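Local coordinates for ABC-type transport auxiliary lipoprotein component domain-containing protein (Xanthomonas campestris pv. campestris, PDB 2IQI) that is of uncharacterised function but probably serves as an auxiliary lipoprotein component of an ABC-type transport system, at residues A[128-139]-A[173-184]; A[30-38]-A[73-81]. All blocks are in the same frame, centred on the assembly; numbering follows the deposited sequence.

Contact 1 (A[128-139]-A[173-184]); sequences AKLLHSSDQRVV and LVGWTLITGQQD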
loop_
_atom_site.group_PDB
_atom_site.type_symbol
_atom_site.label_atom_id
_atom_site.label_comp_id
_atom_site.label_asym_id
_atom_site.label_seq_id
_atom_site.Cartn_x
_atom_site.Cartn_y
_atom_site.Cartn_z
ATOM N N ALA A 128 -4.614 -2.879 7.543
ATOM C CA ALA A 128 -5.897 -2.383 7.059
ATOM C C ALA A 128 -7.007 -2.788 7.991
ATOM O O ALA A 128 -7.082 -3.928 8.431
ATOM C CB ALA A 128 -6.198 -2.936 5.669
ATOM N N LYS A 129 -7.876 -1.848 8.290
ATOM C CA LYS A 129 -9.114 -2.180 8.932
ATOM C C LYS A 129 -10.174 -1.899 7.905
ATOM O O LYS A 129 -10.083 -0.888 7.172
ATOM C CB LYS A 129 -9.333 -1.255 10.108
ATOM C CG LYS A 129 -8.371 -1.448 11.228
ATOM C CD LYS A 129 -8.746 -0.556 12.355
ATOM C CE LYS A 129 -8.131 -1.130 13.590
ATOM N NZ LYS A 129 -6.640 -1.190 13.594
ATOM N N LEU A 130 -11.168 -2.770 7.840
ATOM C CA LEU A 130 -12.379 -2.493 7.123
ATOM C C LEU A 130 -13.479 -2.268 8.157
ATOM O O LEU A 130 -13.733 -3.112 9.015
ATOM C CB LEU A 130 -12.719 -3.662 6.209
ATOM C CG LEU A 130 -13.940 -3.420 5.328
ATOM C CD1 LEU A 130 -13.642 -2.265 4.330
ATOM C CD2 LEU A 130 -14.363 -4.662 4.607
ATOM N N LEU A 131 -14.106 -1.109 8.101
ATOM C CA LEU A 131 -15.178 -0.725 9.027
ATOM C C LEU A 131 -16.490 -0.627 8.285
ATOM O O LEU A 131 -16.526 -0.298 7.092
ATOM C CB LEU A 131 -14.877 0.626 9.653
ATOM C CG LEU A 131 -13.692 0.628 10.615
ATOM C CD1 LEU A 131 -13.217 2.044 10.926
ATOM C CD2 LEU A 131 -14.101 -0.092 11.930
ATOM N N HIS A 132 -17.573 -0.938 8.993
ATOM C CA HIS A 132 -18.919 -0.796 8.468
ATOM C C HIS A 132 -19.351 0.598 8.912
ATOM O O HIS A 132 -19.455 0.852 10.120
ATOM C CB HIS A 132 -19.814 -1.908 9.041
ATOM C CG HIS A 132 -21.170 -1.991 8.402
ATOM N ND1 HIS A 132 -22.338 -1.763 9.096
ATOM C CD2 HIS A 132 -21.542 -2.262 7.131
ATOM C CE1 HIS A 132 -23.368 -1.894 8.285
ATOM N NE2 HIS A 132 -22.912 -2.197 7.086
ATOM N N SER A 133 -19.546 1.519 7.962
ATOM C CA SER A 133 -19.659 2.964 8.309
ATOM C C SER A 133 -20.733 3.286 9.360
ATOM O O SER A 133 -20.520 4.129 10.243
ATOM C CB SER A 133 -19.856 3.835 7.066
ATOM O OG SER A 133 -18.968 3.457 6.018
ATOM N N SER A 134 -21.870 2.588 9.257
ATOM C CA SER A 134 -22.979 2.667 10.226
ATOM C C SER A 134 -22.629 2.461 11.688
ATOM O O SER A 134 -22.826 3.350 12.480
ATOM C CB SER A 134 -24.053 1.654 9.878
ATOM O OG SER A 134 -24.988 2.270 9.061
ATOM N N ASP A 135 -22.177 1.275 12.071
ATOM C CA ASP A 135 -22.052 0.991 13.499
ATOM C C ASP A 135 -20.699 1.450 14.026
ATOM O O ASP A 135 -20.425 1.326 15.238
ATOM C CB ASP A 135 -22.214 -0.508 13.776
ATOM C CG ASP A 135 -23.075 -1.210 12.745
ATOM O OD1 ASP A 135 -24.176 -0.684 12.436
ATOM O OD2 ASP A 135 -22.660 -2.292 12.246
ATOM N N GLN A 136 -19.856 1.966 13.109
ATOM C CA GLN A 136 -18.410 2.102 13.328
ATOM C C GLN A 136 -17.926 0.757 13.842
ATOM O O GLN A 136 -17.363 0.639 14.945
ATOM C CB GLN A 136 -18.108 3.243 14.309
ATOM C CG GLN A 136 -18.228 4.643 13.686
ATOM C CD GLN A 136 -18.126 5.814 14.704
ATOM O OE1 GLN A 136 -18.305 5.648 15.939
ATOM N NE2 GLN A 136 -17.847 7.023 14.159
ATOM N N ARG A 137 -18.219 -0.264 13.039
ATOM C CA ARG A 137 -18.071 -1.665 13.441
ATOM C C ARG A 137 -16.903 -2.247 12.691
ATOM O O ARG A 137 -16.894 -2.279 11.461
ATOM C CB ARG A 137 -19.348 -2.477 13.118
ATOM C CG ARG A 137 -19.267 -3.998 13.418
ATOM C CD ARG A 137 -20.585 -4.685 13.194
ATOM N NE ARG A 137 -21.013 -4.559 11.804
ATOM C CZ ARG A 137 -20.572 -5.339 10.816
ATOM N NH1 ARG A 137 -19.692 -6.286 11.092
ATOM N NH2 ARG A 137 -20.990 -5.180 9.558
ATOM N N VAL A 138 -15.916 -2.720 13.433
ATOM C CA VAL A 138 -14.775 -3.362 12.804
ATOM C C VAL A 138 -15.177 -4.683 12.195
ATOM O O VAL A 138 -15.542 -5.603 12.906
ATOM C CB VAL A 138 -13.632 -3.530 13.774
ATOM C CG1 VAL A 138 -12.425 -4.058 13.034
ATOM C CG2 VAL A 138 -13.333 -2.159 14.424
ATOM N N VAL A 139 -15.140 -4.749 10.866
ATOM C CA VAL A 139 -15.450 -5.969 10.156
ATOM C C VAL A 139 -14.292 -6.947 10.292
ATOM O O VAL A 139 -14.490 -8.079 10.644
ATOM C CB VAL A 139 -15.761 -5.697 8.702
ATOM C CG1 VAL A 139 -15.782 -6.995 7.927
ATOM C CG2 VAL A 139 -17.087 -4.989 8.577
ATOM N N LEU A 173 -4.472 -6.023 -0.963
ATOM C CA LEU A 173 -5.418 -5.194 -0.228
ATOM C C LEU A 173 -6.779 -5.197 -0.891
ATOM O O LEU A 173 -7.800 -5.443 -0.262
ATOM C CB LEU A 173 -4.930 -3.760 -0.166
ATOM C CG LEU A 173 -4.034 -3.431 1.000
ATOM C CD1 LEU A 173 -3.292 -2.082 0.800
ATOM C CD2 LEU A 173 -5.004 -3.399 2.161
ATOM N N VAL A 174 -6.760 -4.905 -2.175
ATOM C CA VAL A 174 -7.935 -4.835 -2.954
ATOM C C VAL A 174 -8.749 -6.121 -2.824
ATOM O O VAL A 174 -9.980 -6.072 -2.640
ATOM C CB VAL A 174 -7.567 -4.516 -4.384
ATOM C CG1 VAL A 174 -8.705 -4.852 -5.330
ATOM C CG2 VAL A 174 -7.229 -3.041 -4.492
ATOM N N GLY A 175 -8.067 -7.265 -2.891
ATOM C CA GLY A 175 -8.727 -8.547 -2.978
ATOM C C GLY A 175 -9.281 -8.860 -1.628
ATOM O O GLY A 175 -10.326 -9.476 -1.507
ATOM N N TRP A 176 -8.607 -8.411 -0.589
ATOM C CA TRP A 176 -9.053 -8.747 0.757
ATOM C C TRP A 176 -10.192 -7.849 1.144
ATOM O O TRP A 176 -11.012 -8.233 1.961
ATOM C CB TRP A 176 -7.906 -8.601 1.727
ATOM C CG TRP A 176 -8.247 -8.712 3.109
ATOM C CD1 TRP A 176 -8.311 -9.860 3.851
ATOM C CD2 TRP A 176 -8.530 -7.635 3.997
ATOM N NE1 TRP A 176 -8.645 -9.556 5.156
ATOM C CE2 TRP A 176 -8.797 -8.195 5.264
ATOM C CE3 TRP A 176 -8.623 -6.243 3.842
ATOM C CZ2 TRP A 176 -9.128 -7.407 6.372
ATOM C CZ3 TRP A 176 -8.960 -5.458 4.958
ATOM C CH2 TRP A 176 -9.198 -6.041 6.196
ATOM N N THR A 177 -10.223 -6.646 0.574
ATOM C CA THR A 177 -11.273 -5.679 0.857
ATOM C C THR A 177 -12.576 -6.112 0.211
ATOM O O THR A 177 -13.621 -6.085 0.844
ATOM C CB THR A 177 -10.908 -4.280 0.339
ATOM O OG1 THR A 177 -9.675 -3.898 0.933
ATOM C CG2 THR A 177 -11.986 -3.249 0.738
ATOM N N LEU A 178 -12.498 -6.517 -1.049
ATOM C CA LEU A 178 -13.653 -7.016 -1.758
ATOM C C LEU A 178 -14.189 -8.275 -1.130
ATOM O O LEU A 178 -15.389 -8.397 -0.988
ATOM C CB LEU A 178 -13.334 -7.294 -3.209
ATOM C CG LEU A 178 -12.893 -6.074 -3.979
ATOM C CD1 LEU A 178 -12.608 -6.555 -5.334
ATOM C CD2 LEU A 178 -13.966 -4.948 -3.970
ATOM N N ILE A 179 -13.324 -9.231 -0.797
ATOM C CA ILE A 179 -13.809 -10.513 -0.271
ATOM C C ILE A 179 -14.361 -10.319 1.143
ATOM O O ILE A 179 -15.499 -10.734 1.426
ATOM C CB ILE A 179 -12.733 -11.620 -0.369
ATOM C CG1 ILE A 179 -12.595 -12.023 -1.831
ATOM C CG2 ILE A 179 -13.049 -12.829 0.523
ATOM C CD1 ILE A 179 -11.387 -12.840 -2.115
ATOM N N THR A 180 -13.593 -9.663 2.010
ATOM C CA THR A 180 -14.049 -9.450 3.370
ATOM C C THR A 180 -15.336 -8.603 3.381
ATOM O O THR A 180 -16.305 -8.940 4.063
ATOM C CB THR A 180 -12.975 -8.788 4.251
ATOM O OG1 THR A 180 -11.719 -9.486 4.124
ATOM C CG2 THR A 180 -13.420 -8.806 5.682
ATOM N N GLY A 181 -15.355 -7.538 2.589
ATOM C CA GLY A 181 -16.525 -6.707 2.496
ATOM C C GLY A 181 -17.745 -7.514 2.142
ATOM O O GLY A 181 -18.774 -7.419 2.805
ATOM N N GLN A 182 -17.611 -8.308 1.093
ATOM C CA GLN A 182 -18.680 -9.118 0.563
ATOM C C GLN A 182 -19.161 -10.214 1.534
ATOM O O GLN A 182 -20.343 -10.519 1.584
ATOM C CB GLN A 182 -18.235 -9.724 -0.763
ATOM C CG GLN A 182 -19.313 -10.464 -1.562
ATOM C CD GLN A 182 -20.530 -9.602 -1.920
ATOM O OE1 GLN A 182 -20.632 -8.410 -1.574
ATOM N NE2 GLN A 182 -21.459 -10.214 -2.618
ATOM N N GLN A 183 -18.269 -10.800 2.321
ATOM C CA GLN A 183 -18.721 -11.817 3.251
ATOM C C GLN A 183 -19.480 -11.155 4.364
ATOM O O GLN A 183 -20.394 -11.770 4.926
ATOM C CB GLN A 183 -17.584 -12.715 3.755
ATOM C CG GLN A 183 -17.254 -13.778 2.706
ATOM C CD GLN A 183 -15.903 -14.499 2.875
ATOM O OE1 GLN A 183 -15.055 -14.124 3.719
ATOM N NE2 GLN A 183 -15.702 -15.544 2.060
ATOM N N ASP A 184 -19.121 -9.911 4.681
ATOM C CA ASP A 184 -19.824 -9.184 5.735
ATOM C C ASP A 184 -21.174 -8.753 5.210
ATOM O O ASP A 184 -22.164 -8.849 5.915
ATOM C CB ASP A 184 -19.076 -7.959 6.204
ATOM C CG ASP A 184 -19.835 -7.197 7.289
ATOM O OD1 ASP A 184 -20.561 -6.226 6.979
ATOM O OD2 ASP A 184 -19.706 -7.565 8.469
#
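From A128 opposite L173 to V139 opposite D184, a beta hairpin lies against the C-terminal helix. Strand 128-132 runs at 31° to helix segment 173-184, their axes 9.8 Å apart at closest approach, while the returning strand 137-139 crosses it steeply. At the start, A128 CB touches both L173 CD2 and CZ3 of the W176 ring, which it meets in directions about at right angles. Farther along, L130 CD2 comes within 3.6 Å of G181 CA, where the helix has no side chain to intervene; CD1 meets the T177 methyl. V139 divides its branches: CG1 lies 3.7 Å from T180 CG2, and CG2 packs against the D184 carboxylate. The far end is polar. R137, extended through chi2 and bent at chi3 (61°), presents NH1 and NH2 end-on to D184, guanidinium and carboxylate nearly coplanar. R137 NH2 lies 2.8 Å from D184 OD1, on its syn lone pair. R137 NH1 is 2.9 Å from D184 OD2. R137 NE donates to D135 OD2 at 2.8 Å, and the same oxygen accepts H132 ND1 from above the carboxylate plane. Two carboxylates thus hold the guanidinium; D184 OD1 has a further hydrogen bond with Y101 OH. The turn carries a G1 beta bulge, Q136 and R137 set against the single residue H132. The whole exemplifies a helix packed on a bulged hairpin in a two-layer alpha/beta fold, its apolar flank ending in a salt-bridge network.

Contact 2 (A[30-38]-A[73-81]); sequences WQLLVAKPS and LEDSVVRAF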
loop_
_atom_site.group_PDB
_atom_site.type_symbol
_atom_site.label_atom_id
_atom_site.label_comp_id
_atom_site.label_asym_id
_atom_site.label_seq_id
_atom_site.Cartn_x
_atom_site.Cartn_y
_atom_site.Cartn_z
ATOM N N TRP A 30 -21.897 -2.787 -2.773
ATOM C CA TRP A 30 -21.698 -1.826 -1.689
ATOM C C TRP A 30 -20.672 -0.749 -2.139
ATOM O O TRP A 30 -20.142 -0.791 -3.284
ATOM C CB TRP A 30 -21.332 -2.507 -0.365
ATOM C CG TRP A 30 -20.347 -3.615 -0.518
ATOM C CD1 TRP A 30 -20.623 -4.917 -0.723
ATOM C CD2 TRP A 30 -18.919 -3.506 -0.497
ATOM N NE1 TRP A 30 -19.467 -5.641 -0.822
ATOM C CE2 TRP A 30 -18.402 -4.796 -0.697
ATOM C CE3 TRP A 30 -18.022 -2.437 -0.335
ATOM C CZ2 TRP A 30 -17.018 -5.064 -0.721
ATOM C CZ3 TRP A 30 -16.635 -2.705 -0.367
ATOM C CH2 TRP A 30 -16.156 -4.010 -0.550
ATOM N N GLN A 31 -20.432 0.234 -1.268
ATOM C CA GLN A 31 -19.712 1.418 -1.665
ATOM C C GLN A 31 -18.595 1.615 -0.706
ATOM O O GLN A 31 -18.791 1.407 0.505
ATOM C CB GLN A 31 -20.620 2.628 -1.662
ATOM C CG GLN A 31 -21.716 2.544 -2.716
ATOM C CD GLN A 31 -22.340 3.900 -3.061
ATOM O OE1 GLN A 31 -22.941 4.049 -4.145
ATOM N NE2 GLN A 31 -22.181 4.901 -2.159
ATOM N N LEU A 32 -17.430 2.010 -1.249
ATOM C CA LEU A 32 -16.200 2.021 -0.498
ATOM C C LEU A 32 -15.586 3.395 -0.378
ATOM O O LEU A 32 -15.351 4.104 -1.370
ATOM C CB LEU A 32 -15.182 1.024 -1.083
ATOM C CG LEU A 32 -13.836 0.796 -0.351
ATOM C CD1 LEU A 32 -14.006 0.271 1.074
ATOM C CD2 LEU A 32 -12.934 -0.128 -1.135
ATOM N N LEU A 33 -15.314 3.762 0.860
ATOM C CA LEU A 33 -14.563 4.963 1.120
ATOM C C LEU A 33 -13.136 4.544 1.510
ATOM O O LEU A 33 -12.966 3.811 2.498
ATOM C CB LEU A 33 -15.215 5.820 2.226
ATOM C CG LEU A 33 -14.233 6.871 2.777
ATOM C CD1 LEU A 33 -14.030 7.944 1.749
ATOM C CD2 LEU A 33 -14.619 7.479 4.131
ATOM N N VAL A 34 -12.131 4.999 0.751
ATOM C CA VAL A 34 -10.755 4.732 1.093
ATOM C C VAL A 34 -10.242 5.927 1.895
ATOM O O VAL A 34 -10.098 7.016 1.359
ATOM C CB VAL A 34 -9.890 4.491 -0.182
ATOM C CG1 VAL A 34 -8.411 4.300 0.178
ATOM C CG2 VAL A 34 -10.403 3.317 -0.974
ATOM N N ALA A 35 -9.956 5.731 3.174
ATOM C CA ALA A 35 -9.379 6.790 3.996
ATOM C C ALA A 35 -7.934 7.206 3.604
ATOM O O ALA A 35 -7.249 6.507 2.832
ATOM C CB ALA A 35 -9.442 6.393 5.458
ATOM N N LYS A 36 -7.476 8.345 4.129
ATOM C CA LYS A 36 -6.059 8.687 4.056
ATOM C C LYS A 36 -5.321 7.691 4.930
ATOM O O LYS A 36 -5.690 7.507 6.081
ATOM C CB LYS A 36 -5.765 10.118 4.559
ATOM C CG LYS A 36 -5.906 11.189 3.492
ATOM C CD LYS A 36 -4.970 12.410 3.722
ATOM C CE LYS A 36 -5.363 13.647 2.780
ATOM N NZ LYS A 36 -5.304 15.058 3.460
ATOM N N PRO A 37 -4.278 7.035 4.383
ATOM C CA PRO A 37 -3.397 6.196 5.204
ATOM C C PRO A 37 -2.741 7.029 6.268
ATOM O O PRO A 37 -2.495 8.226 6.061
ATOM C CB PRO A 37 -2.354 5.713 4.212
ATOM C CG PRO A 37 -3.072 5.772 2.885
ATOM C CD PRO A 37 -3.868 7.021 2.969
ATOM N N SER A 38 -2.486 6.427 7.411
ATOM C CA SER A 38 -1.835 7.147 8.487
ATOM C C SER A 38 -0.435 6.563 8.668
ATOM O O SER A 38 -0.202 5.400 8.264
ATOM C CB SER A 38 -2.674 7.121 9.772
ATOM O OG SER A 38 -2.888 5.804 10.214
ATOM N N LEU A 73 0.454 5.198 -1.916
ATOM C CA LEU A 73 -0.357 4.116 -1.424
ATOM C C LEU A 73 -1.871 4.400 -1.526
ATOM O O LEU A 73 -2.649 3.578 -2.012
ATOM C CB LEU A 73 0.061 3.693 -0.022
ATOM C CG LEU A 73 -0.721 2.419 0.317
ATOM C CD1 LEU A 73 0.056 1.176 -0.078
ATOM C CD2 LEU A 73 -1.148 2.413 1.792
ATOM N N GLU A 74 -2.280 5.573 -1.088
ATOM C CA GLU A 74 -3.640 6.029 -1.354
ATOM C C GLU A 74 -4.018 6.046 -2.863
ATOM O O GLU A 74 -5.106 5.647 -3.240
ATOM C CB GLU A 74 -3.841 7.380 -0.705
ATOM C CG GLU A 74 -5.271 7.772 -0.519
ATOM C CD GLU A 74 -5.432 9.278 -0.356
ATOM O OE1 GLU A 74 -4.487 9.927 0.184
ATOM O OE2 GLU A 74 -6.507 9.810 -0.777
ATOM N N ASP A 75 -3.136 6.472 -3.738
ATOM C CA ASP A 75 -3.493 6.424 -5.149
ATOM C C ASP A 75 -3.476 5.013 -5.737
ATOM O O ASP A 75 -4.234 4.745 -6.657
ATOM C CB ASP A 75 -2.622 7.367 -6.020
ATOM C CG ASP A 75 -2.851 8.838 -5.714
ATOM O OD1 ASP A 75 -3.619 9.130 -4.758
ATOM O OD2 ASP A 75 -2.262 9.705 -6.422
ATOM N N SER A 76 -2.620 4.121 -5.251
ATOM C CA SER A 76 -2.557 2.804 -5.862
ATOM C C SER A 76 -3.807 2.066 -5.575
ATOM O O SER A 76 -4.354 1.381 -6.454
ATOM C CB SER A 76 -1.401 1.989 -5.300
ATOM O OG SER A 76 -0.215 2.572 -5.764
ATOM N N VAL A 77 -4.228 2.200 -4.319
ATOM C CA VAL A 77 -5.328 1.443 -3.772
ATOM C C VAL A 77 -6.624 1.823 -4.493
ATOM O O VAL A 77 -7.326 0.946 -5.039
ATOM C CB VAL A 77 -5.425 1.600 -2.236
ATOM C CG1 VAL A 77 -6.771 1.140 -1.740
ATOM C CG2 VAL A 77 -4.340 0.786 -1.572
ATOM N N VAL A 78 -6.901 3.131 -4.524
ATOM C CA VAL A 78 -8.087 3.674 -5.157
ATOM C C VAL A 78 -8.063 3.415 -6.660
ATOM O O VAL A 78 -9.053 2.971 -7.220
ATOM C CB VAL A 78 -8.198 5.168 -4.904
ATOM C CG1 VAL A 78 -9.165 5.780 -5.887
ATOM C CG2 VAL A 78 -8.651 5.421 -3.508
ATOM N N ARG A 79 -6.938 3.669 -7.316
ATOM C CA ARG A 79 -6.852 3.326 -8.727
ATOM C C ARG A 79 -7.060 1.858 -8.963
ATOM O O ARG A 79 -7.755 1.513 -9.903
ATOM C CB ARG A 79 -5.563 3.813 -9.363
ATOM C CG ARG A 79 -5.494 5.313 -9.207
ATOM C CD ARG A 79 -4.426 6.047 -9.954
ATOM N NE ARG A 79 -4.601 7.435 -9.537
ATOM C CZ ARG A 79 -3.628 8.333 -9.429
ATOM N NH1 ARG A 79 -2.386 7.984 -9.731
ATOM N NH2 ARG A 79 -3.912 9.565 -9.007
ATOM N N ALA A 80 -6.507 0.979 -8.121
ATOM C CA ALA A 80 -6.726 -0.465 -8.358
ATOM C C ALA A 80 -8.198 -0.927 -8.136
ATOM O O ALA A 80 -8.696 -1.790 -8.861
ATOM C CB ALA A 80 -5.753 -1.296 -7.600
ATOM N N PHE A 81 -8.903 -0.318 -7.179
ATOM C CA PHE A 81 -10.359 -0.499 -7.091
ATOM C C PHE A 81 -11.064 -0.007 -8.348
ATOM O O PHE A 81 -11.934 -0.691 -8.867
ATOM C CB PHE A 81 -10.963 0.162 -5.835
ATOM C CG PHE A 81 -10.664 -0.581 -4.547
ATOM C CD1 PHE A 81 -11.113 -1.888 -4.361
ATOM C CD2 PHE A 81 -9.936 0.022 -3.531
ATOM C CE1 PHE A 81 -10.838 -2.568 -3.200
ATOM C CE2 PHE A 81 -9.657 -0.661 -2.357
ATOM C CZ PHE A 81 -10.101 -1.941 -2.181
HETATM O O HOH W 1 -9.124 9.449 1.280
#
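L32 and F81 meet at about a right angle: the CD2 methyl of L32 stands over one face of the phenyl ring, 3.6 Å from the F81 ring centroid and 15° off the normal, a CH-pi contact. With chi1 at -175°, the L32 branch carries CD2 out over the ring. One helical turn before F81, V78 is crossed obliquely by V34 of the strand, V78 CG2 lying 3.7 Å from V34 CB. V34 CG1 touches both V78 CG2 and V77 CG1, while V34 CG2 approaches F81. Beyond the strand, P37 lies crosswise to E74, with P37 CD 3.7 Å from E74 CB. The proline's CG also touches L73 CD2. The E74 carboxylate extends past the proline toward the aliphatic part of K36, without an ion pair to its amine. A water bound to V34 O, 2.6 Å away, donates weakly to E74 OE2, and R92 makes a long, weak ion pair with that oxygen. Strand 31-34 and helix segment 73-81 run nearly antiparallel, at 167°. Since strand 31-34 pairs in parallel with strand 89-91, which follows the helix, this is the packing of a beta-alpha-beta crossover, here with extra short strands in the connection.

How the contacts relate
Contact 2 closes before contact 1 opens along the chain, yet the two lie side by side, their centres about 12 Å apart. Strands 31-34, 121-132 and 137-149 belong to one mixed sheet, and strand 101-110 sits between the first two. Helices 69-82 and 155-185 cover this sheet together and also pack on each other, with F81 of contact 2 touching T177 of contact 1. W30 spans the same junction: its ring lies against G181, and its NE1 probably donates to Q182 OE1. Contact 2 is nearer the chain's centre. Because the helices touch each other as well as the sheet, parts of the chain distant in sequence form one layer.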